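Local coordinates for GTP cyclohydrolase 1 type 2 homolog (PDB 1NMO), which may take part in the degradation of radiation-damaged nucleotides, as a toroidal homohexamer of the NIF3 family whose subunits each carry a dinuclear metal site, at residues 122-125 with 126-130. Residues are numbered along the deposited sequence; the frame is centred on the assembly and turned at random.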
loop_
_atom_site.group_PDB
_atom_site.type_symbol
_atom_site.label_atom_id
_atom_site.label_comp_id
_atom_site.label_asym_id
_atom_site.label_seq_id
_atom_site.Cartn_x
_atom_site.Cartn_y
_atom_site.Cartn_z
ATOM N N GLY A 122 21.404 20.370 35.515
ATOM C CA GLY A 122 20.890 21.660 35.955
ATOM C C GLY A 122 19.595 22.040 35.206
ATOM O O GLY A 122 18.873 21.202 34.638
ATOM N N GLU A 123 19.249 23.315 35.229
ATOM C CA GLU A 123 18.085 23.732 34.492
ATOM C C GLU A 123 18.428 25.066 33.899
ATOM O O GLU A 123 19.243 25.821 34.429
ATOM C CB GLU A 123 16.800 23.733 35.336
ATOM C CG GLU A 123 16.503 24.882 36.221
ATOM C CD GLU A 123 14.988 25.035 36.430
ATOM O OE1 GLU A 123 14.285 24.054 36.764
ATOM O OE2 GLU A 123 14.467 26.163 36.260
ATOM N N ILE A 124 17.922 25.298 32.715
ATOM C CA ILE A 124 18.161 26.530 32.007
ATOM C C ILE A 124 17.044 27.520 32.415
ATOM O O ILE A 124 17.262 28.725 32.536
ATOM C CB ILE A 124 18.058 26.242 30.473
ATOM C CG1 ILE A 124 19.127 25.245 30.031
ATOM C CG2 ILE A 124 18.176 27.522 29.692
ATOM C CD1 ILE A 124 19.121 25.021 28.506
ATOM N N GLU A 125 15.842 26.999 32.601
ATOM C CA GLU A 125 14.661 27.777 32.965
ATOM C C GLU A 125 13.756 26.763 33.647
ATOM O O GLU A 125 13.950 25.541 33.536
ATOM C CB GLU A 125 13.923 28.205 31.734
ATOM C CG GLU A 125 14.447 29.450 31.135
ATOM C CD GLU A 125 13.756 29.708 29.769
ATOM O OE1 GLU A 125 12.540 29.497 29.676
ATOM O OE2 GLU A 125 14.414 30.139 28.803
ATOM N N PRO A 126 12.716 27.233 34.331
ATOM C CA PRO A 126 11.801 26.336 35.021
ATOM C C PRO A 126 11.373 24.989 34.322
ATOM O O PRO A 126 11.496 23.838 34.903
ATOM C CB PRO A 126 10.621 27.297 35.349
ATOM C CG PRO A 126 11.333 28.548 35.781
ATOM C CD PRO A 126 12.341 28.644 34.552
ATOM N N LEU A 127 10.866 25.038 33.109
ATOM C CA LEU A 127 10.493 23.728 32.577
ATOM C C LEU A 127 11.484 23.179 31.562
ATOM O O LEU A 127 11.095 22.344 30.704
ATOM C CB LEU A 127 9.160 23.872 31.868
ATOM C CG LEU A 127 8.016 24.280 32.821
ATOM C CD1 LEU A 127 6.901 24.948 32.001
ATOM C CD2 LEU A 127 7.481 22.983 33.571
ATOM N N VAL A 128 12.748 23.631 31.662
ATOM C CA VAL A 128 13.763 23.270 30.712
ATOM C C VAL A 128 15.051 22.818 31.318
ATOM O O VAL A 128 15.949 23.615 31.479
ATOM C CB VAL A 128 14.100 24.487 29.827
ATOM C CG1 VAL A 128 14.893 24.057 28.651
ATOM C CG2 VAL A 128 12.851 25.121 29.347
ATOM N N PRO A 129 15.190 21.528 31.649
ATOM C CA PRO A 129 16.428 21.006 32.241
ATOM C C PRO A 129 17.447 20.815 31.175
ATOM O O PRO A 129 17.089 20.867 29.983
ATOM C CB PRO A 129 15.993 19.676 32.831
ATOM C CG PRO A 129 14.848 19.293 31.910
ATOM C CD PRO A 129 14.084 20.580 31.811
ATOM N N TRP A 130 18.725 20.679 31.562
ATOM C CA TRP A 130 19.749 20.384 30.551
ATOM C C TRP A 130 20.661 19.323 31.152
ATOM O O TRP A 130 20.625 19.077 32.346
ATOM C CB TRP A 130 20.602 21.606 30.165
ATOM C CG TRP A 130 21.572 22.089 31.268
ATOM C CD1 TRP A 130 21.327 23.057 32.217
ATOM C CD2 TRP A 130 22.928 21.649 31.490
ATOM N NE1 TRP A 130 22.439 23.241 33.010
ATOM C CE2 TRP A 130 23.438 22.400 32.578
ATOM C CE3 TRP A 130 23.770 20.695 30.868
ATOM C CZ2 TRP A 130 24.759 22.242 33.057
ATOM C CZ3 TRP A 130 25.136 20.541 31.371
ATOM C CH2 TRP A 130 25.585 21.312 32.431
#
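With chi1 of Trp-130 at 70°, CG sits between its own backbone N and carbonyl carbon, and the indole swings back over the strand that precedes it. The N of Gly-122 lies over one face of the ring, near its rim, while CD1 of Trp-130 approaches C of Gly-122 at 3.6 Å. Ile-124 comes obliquely from the other side of the ring plane: chi1 of -62° sets CG1 beside the backbone N, and CG1 comes within 3.8 Å of Trp-130 CD1, the two side chains crossing at about a right angle.

The contacts lie on a beta hairpin, closed by backbone bonds, that illustrates a classic bulge beside a tight turn. Trp-130 N donates to Gly-122 O (3.1 Å), and Ile-124 N to Val-128 O (2.9 Å). Because Ile-124 and Glu-125 both face Val-128, the register slips by one residue, and the chain turns a corner at Ile-124. A type I turn from Glu-125 to Val-128 completes the reversal, joined by Val-128 N to Glu-125 O at 2.9 Å. CG2 of Val-128 packs against CB of Glu-125 (4.0 Å).

Ile-124 also rests on helix 179-185, in which Ser-181 OG shares a hydrogen bond with Glu-125 OE2 and Phe-185 meets the indole. At the turn, Leu-127 touches Asp-101, an iron ligand. The chemistry thus divides: backbone bonds fix the bulged reversal, whereas apolar contacts and one carboxylate-hydroxyl bond tie it to the helix, and the turn places Leu-127 against a metal ligand, consistent with a second-shell position.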